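Local coordinates for protein SusD homolog (Bacteroides thetaiotaomicron, PDB 3SGH) that probably binds glycans at the cell surface, as a SusD-like outer membrane lipoprotein built around an alpha-alpha superhelix, at residues Asp138-Val143 with Leu489-Lys494; Pro247-Asn252 with Ser302-Ala307; Val283-Gly288 with Thr296-Tyr301; Asn424-Phe429 with Arg455-Thr460. One frame throughout, in Å; residues are numbered along the deposited sequence.

How the contacts relate
The four contacts fall into two touching pairs. Contacts 2 and 3 have centres 9 Å apart, and the hydrogen bonding of A251 with V285 joins them; both belong to the region around strand 249-251 and the long loop between helix 267-270 and strand 314-317. Contacts 1 and 4, with centres 12 Å apart, meet where W491 packs on A427 of helix 424-432. The centres of contacts 1 and 2 lie 33 Å apart. In sequence, contact 1 spans all the others, contact 3 lies within contact 2, and contact 4 follows. Contact 1 brings the C-terminal tail back to the start of helix 140-162, while contacts 2 and 3 tie down a long loop on the other side of the chain.

Contact 1 (Asp138-Val143 with Leu489-Lys494); sequences DNEQTV and LWWAMK
E140 and W490 meet at the first turn of helix 140-162, and the tight, buried part of the contact centres on E140 OE1. This oxygen accepts from W490 N at 2.9 Å in a nearly straight bond, 174° at the hydrogen, although the donor stands above the carboxylate plane. L489 CB closes in on E140 OE1 at 3.5 Å, and water 1 donates to it at 2.7 Å while receiving a weak bond from W491 NE1. The E140 and W490 side chains run antiparallel alongside one another, E140 CB lying 3.6 Å from W490 CB.

The more open rim is the packing of Q141 against the W490 ring, both residues being partly exposed. W490 CG is anti to the W490 N (chi1 169°), which carries the indole over the helix backbone. Its six-membered ring takes the CA of Q141 over one face, 3.9 Å from that atom to the ring centroid and 12° off the normal, a CH-pi arrangement. Q141 CB follows at 3.6 Å from W490 CZ2, and Q141 NE2 bonds to E203 there. Without the indole, as with an alanine here, the Q141 CA and CB would probably lose their aromatic cover.

N139 caps the same helix, its OD1 accepting from T142 N at 2.9 Å. Held by one N-H and one water, E140 OE1 ties the L489-A492 turn to the helix.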
# COMPACT_ATOMS: atom_id res chain seq x y z
N ASP A 138 13.47 -12.78 -12.23
CA ASP A 138 13.69 -13.52 -10.96
C ASP A 138 12.35 -14.15 -10.52
O ASP A 138 11.28 -13.53 -10.65
CB ASP A 138 14.10 -12.57 -9.83
CG ASP A 138 15.49 -11.95 -10.02
OD1 ASP A 138 16.27 -12.43 -10.84
OD2 ASP A 138 15.76 -10.94 -9.33
N ASN A 139 12.38 -15.36 -9.97
CA ASN A 139 11.18 -15.84 -9.31
C ASN A 139 10.99 -15.05 -8.02
O ASN A 139 11.86 -14.26 -7.63
CB ASN A 139 11.18 -17.35 -9.13
CG ASN A 139 12.21 -17.85 -8.14
OD1 ASN A 139 12.75 -17.12 -7.35
ND2 ASN A 139 12.47 -19.13 -8.20
N GLU A 140 9.83 -15.18 -7.39
CA GLU A 140 9.51 -14.31 -6.28
C GLU A 140 10.45 -14.54 -5.10
O GLU A 140 10.96 -13.59 -4.53
CB GLU A 140 8.05 -14.47 -5.90
CG GLU A 140 7.09 -13.91 -6.98
CD GLU A 140 5.67 -14.38 -6.77
OE1 GLU A 140 5.01 -13.75 -5.91
OE2 GLU A 140 5.21 -15.37 -7.42
N GLN A 141 10.78 -15.79 -4.76
CA GLN A 141 11.76 -15.97 -3.70
C GLN A 141 13.05 -15.19 -3.98
O GLN A 141 13.60 -14.52 -3.09
CB GLN A 141 12.06 -17.46 -3.42
CG GLN A 141 13.04 -17.61 -2.30
CD GLN A 141 13.58 -19.01 -2.21
OE1 GLN A 141 14.01 -19.58 -3.21
NE2 GLN A 141 13.56 -19.58 -1.02
N THR A 142 13.52 -15.24 -5.22
CA THR A 142 14.81 -14.67 -5.56
C THR A 142 14.78 -13.18 -5.46
O THR A 142 15.69 -12.57 -4.89
CB THR A 142 15.25 -15.13 -6.99
OG1 THR A 142 15.49 -16.55 -6.95
CG2 THR A 142 16.51 -14.41 -7.43
N VAL A 143 13.72 -12.56 -5.99
CA VAL A 143 13.64 -11.09 -5.94
C VAL A 143 13.42 -10.59 -4.51
O VAL A 143 14.04 -9.62 -4.13
CB VAL A 143 12.62 -10.46 -6.94
CG1 VAL A 143 11.17 -10.84 -6.65
CG2 VAL A 143 12.81 -8.97 -6.97
N LEU A 489 0.13 -15.00 -5.65
CA LEU A 489 1.53 -14.72 -5.42
C LEU A 489 2.17 -15.64 -4.37
O LEU A 489 1.50 -16.27 -3.55
CB LEU A 489 1.69 -13.26 -5.06
CG LEU A 489 1.23 -12.30 -6.16
CD1 LEU A 489 1.57 -10.85 -5.81
CD2 LEU A 489 1.85 -12.65 -7.54
N TRP A 490 3.50 -15.64 -4.35
CA TRP A 490 4.29 -16.63 -3.61
C TRP A 490 4.02 -16.52 -2.09
O TRP A 490 3.95 -17.53 -1.36
CB TRP A 490 5.75 -16.36 -3.93
CG TRP A 490 6.76 -17.05 -3.12
CD1 TRP A 490 7.09 -18.39 -3.16
CD2 TRP A 490 7.71 -16.43 -2.25
NE1 TRP A 490 8.15 -18.63 -2.31
CE2 TRP A 490 8.53 -17.45 -1.73
CE3 TRP A 490 7.93 -15.13 -1.83
CZ2 TRP A 490 9.56 -17.19 -0.81
CZ3 TRP A 490 8.94 -14.88 -0.91
CH2 TRP A 490 9.73 -15.89 -0.41
N TRP A 491 3.85 -15.28 -1.64
CA TRP A 491 3.64 -14.96 -0.23
C TRP A 491 2.17 -14.92 0.16
O TRP A 491 1.88 -14.83 1.36
CB TRP A 491 4.27 -13.60 0.11
CG TRP A 491 3.85 -12.48 -0.83
CD1 TRP A 491 4.51 -12.06 -1.92
CD2 TRP A 491 2.64 -11.67 -0.74
NE1 TRP A 491 3.81 -11.02 -2.54
CE2 TRP A 491 2.68 -10.76 -1.82
CE3 TRP A 491 1.58 -11.61 0.16
CZ2 TRP A 491 1.66 -9.84 -2.06
CZ3 TRP A 491 0.57 -10.67 -0.05
CH2 TRP A 491 0.61 -9.81 -1.16
N ALA A 492 1.25 -15.01 -0.80
CA ALA A 492 -0.19 -14.88 -0.50
C ALA A 492 -0.71 -16.18 0.05
O ALA A 492 -0.18 -17.25 -0.27
CB ALA A 492 -0.98 -14.51 -1.76
N MSE A 493 -1.78 -16.12 0.84
CA MSE A 493 -2.46 -17.32 1.30
C MSE A 493 -3.15 -17.99 0.10
O MSE A 493 -3.76 -17.32 -0.71
CB MSE A 493 -3.51 -16.97 2.35
CG MSE A 493 -4.22 -18.18 2.87
SE MSE A 493 -5.25 -17.75 4.47
CE MSE A 493 -6.07 -16.08 3.99
N LYS A 494 -2.98 -19.29 -0.04
CA LYS A 494 -3.55 -20.02 -1.16
C LYS A 494 -4.94 -20.48 -0.81
O LYS A 494 -5.36 -20.35 0.34
CB LYS A 494 -2.66 -21.21 -1.51
CG LYS A 494 -1.19 -20.88 -1.79
CD LYS A 494 -1.01 -19.77 -2.80
CE LYS A 494 0.44 -19.58 -3.17
NZ LYS A 494 1.22 -18.91 -2.04
O HOH W 1 5.63 -11.37 -4.90

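Contact 2 (Pro247-Asn252 with Ser302-Ala307); sequences PEVRAN and SKLFIA
The R250 and K303 side chains run alongside each other in one direction, with the aliphatic part of the lysine against one face of the guanidinium. K303 CG sits 3.6 Å above the guanidinium plane, toward its rim, and is 3.7 Å from R250 NE. The arginine chain turns at chi2 (-70°), which brings its CD to 3.6 Å from S302 O before the planar end reaches K303. The charged ends stay separated, R250 NH2 and K303 NZ being 6.0 Å apart.

S302 O also takes the backbone hydrogen bond of the contact, from A251 N at 2.9 Å with 163° at the hydrogen. Strand 249-251 is therefore bonded along both edges, since R250 pairs with T51 of strand 50-52 and A251 with S302. L304 swings its end back toward the strand: CD2 meets A251 CA at 3.9 Å, while CD1 approaches V249 CG2 more loosely at 4.3 Å. Between the polar backbones, water 2 donates to V249 O and accepts from L304 N.

V249 O also receives R250 NH1 at 2.9 Å, the donor tilted from the carbonyl plane. A299 O and S244 O are further carbonyl partners of the guanidinium. This buried cation is thus bonded to at least three backbone carbonyls (V249, S244, A299), whose partial charges would probably offset its own, and which fix its plane so that a lysine methylene can rest on it.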
# COMPACT_ATOMS: atom_id res chain seq x y z
N PRO A 247 -14.68 14.10 -11.63
CA PRO A 247 -14.15 13.26 -10.52
C PRO A 247 -13.98 11.83 -10.96
O PRO A 247 -14.78 11.35 -11.76
CB PRO A 247 -15.27 13.32 -9.47
CG PRO A 247 -16.56 13.50 -10.29
CD PRO A 247 -16.15 14.23 -11.58
N GLU A 248 -12.96 11.13 -10.45
CA GLU A 248 -12.81 9.71 -10.70
C GLU A 248 -12.39 8.90 -9.48
O GLU A 248 -12.16 7.71 -9.62
CB GLU A 248 -11.89 9.46 -11.91
CG GLU A 248 -12.53 9.95 -13.24
CD GLU A 248 -11.73 9.63 -14.49
OE1 GLU A 248 -10.74 8.87 -14.42
OE2 GLU A 248 -12.16 10.15 -15.55
N VAL A 249 -12.32 9.53 -8.30
CA VAL A 249 -12.07 8.82 -7.05
C VAL A 249 -12.86 9.41 -5.91
O VAL A 249 -13.02 10.62 -5.82
CB VAL A 249 -10.53 8.73 -6.74
CG1 VAL A 249 -9.98 10.13 -6.35
CG2 VAL A 249 -10.23 7.64 -5.70
N ARG A 250 -13.43 8.51 -5.08
CA ARG A 250 -14.16 8.88 -3.89
C ARG A 250 -13.77 7.93 -2.75
O ARG A 250 -13.05 6.98 -2.95
CB ARG A 250 -15.67 8.87 -4.14
CG ARG A 250 -16.22 10.00 -5.02
CD ARG A 250 -16.17 11.33 -4.34
NE ARG A 250 -16.61 12.47 -5.11
CZ ARG A 250 -15.85 13.28 -5.87
NH1 ARG A 250 -14.57 13.02 -6.07
NH2 ARG A 250 -16.39 14.32 -6.47
N ALA A 251 -14.25 8.20 -1.55
CA ALA A 251 -14.05 7.31 -0.42
C ALA A 251 -14.76 5.97 -0.71
O ALA A 251 -15.83 5.92 -1.29
CB ALA A 251 -14.59 7.96 0.86
N ASN A 252 -14.17 4.89 -0.26
CA ASN A 252 -14.68 3.53 -0.45
C ASN A 252 -15.64 3.18 0.68
O ASN A 252 -15.41 3.47 1.87
CB ASN A 252 -13.49 2.56 -0.51
CG ASN A 252 -13.86 1.15 -0.90
OD1 ASN A 252 -14.75 0.53 -0.31
ND2 ASN A 252 -13.11 0.60 -1.84
N SER A 302 -18.90 10.94 -0.11
CA SER A 302 -17.71 11.35 0.62
C SER A 302 -16.43 11.32 -0.23
O SER A 302 -16.14 10.31 -0.90
CB SER A 302 -17.50 10.50 1.85
OG SER A 302 -18.49 10.78 2.81
N LYS A 303 -15.69 12.42 -0.14
CA LYS A 303 -14.41 12.55 -0.81
C LYS A 303 -13.28 12.23 0.14
O LYS A 303 -13.44 12.22 1.37
CB LYS A 303 -14.23 13.97 -1.33
CG LYS A 303 -15.34 14.44 -2.27
CD LYS A 303 -15.17 15.86 -2.78
CE LYS A 303 -15.63 16.88 -1.71
NZ LYS A 303 -15.56 18.37 -2.09
N LEU A 304 -12.11 11.95 -0.44
CA LEU A 304 -10.89 11.83 0.36
C LEU A 304 -10.53 13.25 0.81
O LEU A 304 -10.46 14.19 -0.00
CB LEU A 304 -9.77 11.23 -0.51
CG LEU A 304 -10.07 9.95 -1.31
CD1 LEU A 304 -8.85 9.57 -2.13
CD2 LEU A 304 -10.46 8.81 -0.36
N PHE A 305 -10.25 13.38 2.11
CA PHE A 305 -9.89 14.67 2.69
C PHE A 305 -8.68 15.30 1.98
O PHE A 305 -8.63 16.52 1.75
CB PHE A 305 -9.60 14.54 4.17
CG PHE A 305 -9.34 15.88 4.82
CD1 PHE A 305 -8.06 16.39 4.90
CD2 PHE A 305 -10.41 16.67 5.24
CE1 PHE A 305 -7.83 17.68 5.42
CE2 PHE A 305 -10.21 17.92 5.77
CZ PHE A 305 -8.89 18.45 5.87
N ILE A 306 -7.70 14.49 1.62
CA ILE A 306 -6.44 15.01 1.02
C ILE A 306 -6.73 15.70 -0.32
O ILE A 306 -6.00 16.60 -0.69
CB ILE A 306 -5.39 13.87 0.83
CG1 ILE A 306 -3.98 14.44 0.56
CG2 ILE A 306 -5.86 12.89 -0.26
CD1 ILE A 306 -2.88 13.32 0.63
N ALA A 307 -7.84 15.35 -0.98
CA ALA A 307 -8.28 16.01 -2.22
C ALA A 307 -8.82 17.42 -2.00
O ALA A 307 -8.93 18.18 -3.00
CB ALA A 307 -9.38 15.18 -2.97
O HOH W 2 -12.28 12.10 -3.41

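Contact 3 (Val283-Gly288 with Thr296-Tyr301); sequences VGVRSG and TVYANY
Y298 reaches across to V285, and its side chain can be followed outward atom by atom. CB lies 4.0 Å from V285 CG2. At CG both valine methyls are near, and CD1 is 3.7 Å from CG2. From there the ring belongs to the other methyl: V285 CG1, placed anti to its own backbone N (chi1 -178°), stands over the middle of the ring, 3.5 Å from the centroid and only 1° off the normal, a CH-pi contact. The opposite face carries V297 CG1 over its centre, which leaves the ring between two methyls. At the tip, OH accepts from water 3 at 2.9 Å, and that water in turn accepts from R286 N at 2.8 Å; E291 OE2 is a further hydrogen-bond partner of the hydroxyl.

Y301 completes the set. CD1 of Y298 projects over the centre of its ring, 3.4 Å above the plane, while G284 O approaches the edge of the same ring near its plane, 3.5 Å from CD2. V285 CG2 touches Y301 CB at 3.8 Å.

Two consecutive type I turns, T296-A299 and Y298-Y301, set both tyrosines against V283-V285 within the long loop between helix 267-270 and strand 314-317. A serine in place of Y298 would probably leave V285 CG1 and V297 CG1 facing a gap and cost water 3 one of its partners. With no direct hydrogen bond between them, the two segments are joined by methyl-to-ring packing and one bridging water, whereas the two buried hydroxyls bond to acidic side chains of other segments, E291 and D376.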
# COMPACT_ATOMS: atom_id res chain seq x y z
N VAL A 283 -20.53 8.70 3.76
CA VAL A 283 -21.03 7.62 2.91
C VAL A 283 -20.04 7.39 1.78
O VAL A 283 -19.79 8.27 0.91
CB VAL A 283 -22.44 7.90 2.33
CG1 VAL A 283 -22.89 6.74 1.46
CG2 VAL A 283 -23.51 8.19 3.46
N GLY A 284 -19.43 6.20 1.78
CA GLY A 284 -18.52 5.78 0.71
C GLY A 284 -19.24 5.20 -0.50
O GLY A 284 -20.46 4.98 -0.46
N VAL A 285 -18.46 4.95 -1.54
CA VAL A 285 -18.92 4.35 -2.79
C VAL A 285 -18.56 2.89 -2.84
O VAL A 285 -17.41 2.52 -2.57
CB VAL A 285 -18.33 5.10 -4.03
CG1 VAL A 285 -18.88 4.45 -5.36
CG2 VAL A 285 -18.63 6.57 -3.93
N ARG A 286 -19.53 2.02 -3.18
CA ARG A 286 -19.24 0.61 -3.32
C ARG A 286 -18.37 0.41 -4.58
O ARG A 286 -18.78 0.75 -5.69
CB ARG A 286 -20.54 -0.19 -3.41
CG ARG A 286 -20.34 -1.69 -3.52
CD ARG A 286 -19.95 -2.34 -2.15
NE ARG A 286 -19.69 -3.75 -2.35
CZ ARG A 286 -20.59 -4.72 -2.46
NH1 ARG A 286 -21.86 -4.49 -2.25
NH2 ARG A 286 -20.20 -5.96 -2.75
N SER A 287 -17.20 -0.20 -4.39
CA SER A 287 -16.28 -0.50 -5.48
C SER A 287 -16.85 -1.75 -6.14
O SER A 287 -17.28 -2.68 -5.43
CB SER A 287 -14.88 -0.75 -4.94
OG SER A 287 -13.99 -0.99 -6.01
N GLY A 288 -16.96 -1.75 -7.46
CA GLY A 288 -17.56 -2.88 -8.12
C GLY A 288 -19.09 -2.88 -7.89
O GLY A 288 -19.67 -3.90 -7.52
N THR A 296 -20.54 11.19 -12.40
CA THR A 296 -21.49 12.20 -11.96
C THR A 296 -22.45 11.67 -10.89
O THR A 296 -22.86 12.43 -10.00
CB THR A 296 -22.29 12.76 -13.14
OG1 THR A 296 -23.06 11.69 -13.72
CG2 THR A 296 -21.34 13.38 -14.17
N VAL A 297 -22.74 10.39 -10.94
CA VAL A 297 -23.63 9.72 -9.97
C VAL A 297 -23.06 9.81 -8.54
O VAL A 297 -23.81 10.05 -7.59
CB VAL A 297 -23.89 8.25 -10.40
CG1 VAL A 297 -24.52 7.42 -9.31
CG2 VAL A 297 -24.76 8.26 -11.70
N TYR A 298 -21.74 9.66 -8.43
CA TYR A 298 -21.05 9.60 -7.16
C TYR A 298 -20.35 10.91 -6.78
O TYR A 298 -19.62 10.98 -5.79
CB TYR A 298 -20.10 8.41 -7.17
CG TYR A 298 -20.85 7.07 -7.12
CD1 TYR A 298 -21.69 6.76 -6.03
CD2 TYR A 298 -20.72 6.14 -8.12
CE1 TYR A 298 -22.38 5.53 -5.97
CE2 TYR A 298 -21.41 4.89 -8.07
CZ TYR A 298 -22.23 4.61 -6.98
OH TYR A 298 -22.87 3.36 -6.91
N ALA A 299 -20.62 11.97 -7.52
CA ALA A 299 -19.89 13.22 -7.33
C ALA A 299 -20.02 13.77 -5.90
O ALA A 299 -19.07 14.35 -5.38
CB ALA A 299 -20.35 14.30 -8.39
N ASN A 300 -21.17 13.60 -5.27
CA ASN A 300 -21.43 14.16 -3.94
C ASN A 300 -21.40 13.16 -2.77
O ASN A 300 -21.83 13.50 -1.67
CB ASN A 300 -22.76 14.91 -3.97
CG ASN A 300 -22.80 15.95 -5.06
OD1 ASN A 300 -21.85 16.69 -5.23
ND2 ASN A 300 -23.89 16.00 -5.81
N TYR A 301 -20.87 11.96 -3.01
CA TYR A 301 -20.54 11.07 -1.95
C TYR A 301 -19.26 11.56 -1.23
O TYR A 301 -18.61 12.49 -1.71
CB TYR A 301 -20.38 9.63 -2.49
CG TYR A 301 -21.69 8.91 -2.81
CD1 TYR A 301 -22.65 9.49 -3.68
CD2 TYR A 301 -21.96 7.61 -2.31
CE1 TYR A 301 -23.84 8.84 -4.01
CE2 TYR A 301 -23.13 6.95 -2.66
CZ TYR A 301 -24.06 7.58 -3.50
OH TYR A 301 -25.22 6.96 -3.85
O HOH W 3 -22.07 2.69 -4.19

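Contact 4 (Asn424-Phe429 with Arg455-Thr460)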
# COMPACT_ATOMS: atom_id res chain seq x y z
N ASN A 424 -1.63 -1.59 1.33
CA ASN A 424 -1.63 -2.27 2.64
C ASN A 424 -2.82 -3.21 2.82
O ASN A 424 -2.66 -4.40 3.21
CB ASN A 424 -1.63 -1.27 3.79
CG ASN A 424 -1.64 -1.97 5.11
OD1 ASN A 424 -0.69 -2.69 5.43
ND2 ASN A 424 -2.72 -1.82 5.88
N GLY A 425 -4.00 -2.69 2.55
CA GLY A 425 -5.21 -3.50 2.71
C GLY A 425 -5.22 -4.76 1.85
O GLY A 425 -5.50 -5.85 2.34
N TRP A 426 -4.93 -4.59 0.55
CA TRP A 426 -5.00 -5.69 -0.39
C TRP A 426 -3.93 -6.73 -0.06
O TRP A 426 -4.17 -7.93 -0.17
CB TRP A 426 -4.83 -5.18 -1.79
CG TRP A 426 -5.07 -6.21 -2.82
CD1 TRP A 426 -5.88 -7.30 -2.72
CD2 TRP A 426 -4.57 -6.20 -4.15
NE1 TRP A 426 -5.87 -7.99 -3.88
CE2 TRP A 426 -5.06 -7.34 -4.78
CE3 TRP A 426 -3.71 -5.35 -4.85
CZ2 TRP A 426 -4.73 -7.68 -6.10
CZ3 TRP A 426 -3.41 -5.65 -6.17
CH2 TRP A 426 -3.94 -6.82 -6.78
N ALA A 427 -2.75 -6.25 0.32
CA ALA A 427 -1.66 -7.15 0.66
C ALA A 427 -1.96 -7.96 1.92
O ALA A 427 -1.85 -9.20 1.91
CB ALA A 427 -0.35 -6.40 0.81
N ASP A 428 -2.39 -7.29 2.99
CA ASP A 428 -2.74 -7.99 4.25
C ASP A 428 -3.94 -8.92 4.04
O ASP A 428 -3.97 -10.05 4.57
CB ASP A 428 -3.00 -7.01 5.43
CG ASP A 428 -1.69 -6.41 6.02
OD1 ASP A 428 -0.57 -6.81 5.57
OD2 ASP A 428 -1.78 -5.58 6.95
N PHE A 429 -4.91 -8.52 3.24
CA PHE A 429 -6.04 -9.40 2.97
C PHE A 429 -5.56 -10.69 2.21
O PHE A 429 -5.95 -11.81 2.54
CB PHE A 429 -7.16 -8.70 2.23
CG PHE A 429 -8.27 -9.65 1.81
CD1 PHE A 429 -9.18 -10.13 2.74
CD2 PHE A 429 -8.33 -10.13 0.51
CE1 PHE A 429 -10.14 -11.04 2.37
CE2 PHE A 429 -9.30 -11.05 0.12
CZ PHE A 429 -10.22 -11.50 1.06
N ARG A 455 -6.17 -11.53 -7.36
CA ARG A 455 -5.07 -12.03 -6.55
C ARG A 455 -3.71 -11.40 -6.94
O ARG A 455 -2.78 -11.40 -6.14
CB ARG A 455 -5.05 -13.53 -6.60
CG ARG A 455 -6.34 -14.19 -6.20
CD ARG A 455 -6.86 -13.82 -4.78
NE ARG A 455 -5.92 -14.23 -3.73
CZ ARG A 455 -6.07 -14.00 -2.42
NH1 ARG A 455 -7.10 -13.31 -1.95
NH2 ARG A 455 -5.18 -14.46 -1.54
N ARG A 456 -3.64 -10.88 -8.17
CA ARG A 456 -2.44 -10.25 -8.72
C ARG A 456 -2.76 -9.50 -10.02
O ARG A 456 -3.81 -9.71 -10.63
CB ARG A 456 -1.36 -11.30 -9.05
CG ARG A 456 -1.66 -12.21 -10.21
CD ARG A 456 -0.64 -13.30 -10.37
NE ARG A 456 0.52 -12.82 -11.14
CZ ARG A 456 0.59 -12.82 -12.47
NH1 ARG A 456 -0.45 -13.24 -13.21
NH2 ARG A 456 1.68 -12.37 -13.07
N LEU A 457 -1.84 -8.63 -10.43
CA LEU A 457 -1.85 -8.10 -11.79
C LEU A 457 -1.05 -9.07 -12.68
O LEU A 457 -0.21 -9.80 -12.19
CB LEU A 457 -1.25 -6.69 -11.82
CG LEU A 457 -2.22 -5.55 -11.49
CD1 LEU A 457 -3.00 -5.76 -10.20
CD2 LEU A 457 -1.44 -4.22 -11.46
N ARG A 458 -1.31 -9.03 -13.98
CA ARG A 458 -0.67 -9.88 -14.94
C ARG A 458 0.58 -9.20 -15.51
O ARG A 458 0.74 -7.98 -15.39
CB ARG A 458 -1.64 -10.22 -16.08
CG ARG A 458 -2.79 -11.11 -15.66
CD ARG A 458 -3.77 -11.40 -16.80
NE ARG A 458 -4.54 -10.17 -17.09
CZ ARG A 458 -4.31 -9.34 -18.10
NH1 ARG A 458 -3.33 -9.58 -18.97
NH2 ARG A 458 -5.04 -8.24 -18.24
N PHE A 459 1.42 -10.03 -16.14
CA PHE A 459 2.58 -9.57 -16.90
C PHE A 459 2.07 -8.68 -18.07
O PHE A 459 0.93 -8.84 -18.56
CB PHE A 459 3.38 -10.78 -17.40
CG PHE A 459 3.92 -11.69 -16.30
CD1 PHE A 459 4.40 -11.17 -15.12
CD2 PHE A 459 3.98 -13.05 -16.50
CE1 PHE A 459 4.96 -12.00 -14.15
CE2 PHE A 459 4.53 -13.89 -15.55
CZ PHE A 459 5.00 -13.39 -14.38
N THR A 460 2.90 -7.75 -18.51
CA THR A 460 2.46 -6.76 -19.49
C THR A 460 2.60 -7.17 -20.95
O THR A 460 3.44 -8.01 -21.31
CB THR A 460 3.26 -5.46 -19.34
OG1 THR A 460 4.62 -5.73 -19.73
CG2 THR A 460 3.17 -4.92 -17.87
O HOH W 4 -6.97 -13.91 0.96
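Both aromatic side chains of helix 424-432 that meet R455-T460 have CG anti to the backbone N, chi1 -172° in W426 and 173° in F429, which sends the rings out from the helix toward the loop. R455 answers with a chain bent at chi2 and chi3; although its CB points away, its guanidinium comes back to F429. There NH1 lies 3.8 Å from F429 CE2, with that carbon at the edge of the guanidinium and the two planes 71° apart. Water 4 joins the same pair, donating to F429 O at 2.8 Å and accepting from R455 NH1 at 3.0 Å.

W426 uses the outer atoms of its six-membered ring. CZ2 lies 3.9 Å from R455 C, and CH2 is 3.7 Å from L457 CD1 at the ring edge, a contact that holds for one of the two L457 conformers and is less certain. The indole N-H is taken up by Q454, and R455 NE makes a salt bridge to D488.

Around this junction, helix 100-120 closes in through L119, which touches both W426 and L457 and pairs with the leucine's backbone. Beyond it, F459 packs on helix 468-477, and T460 caps helix 461-466.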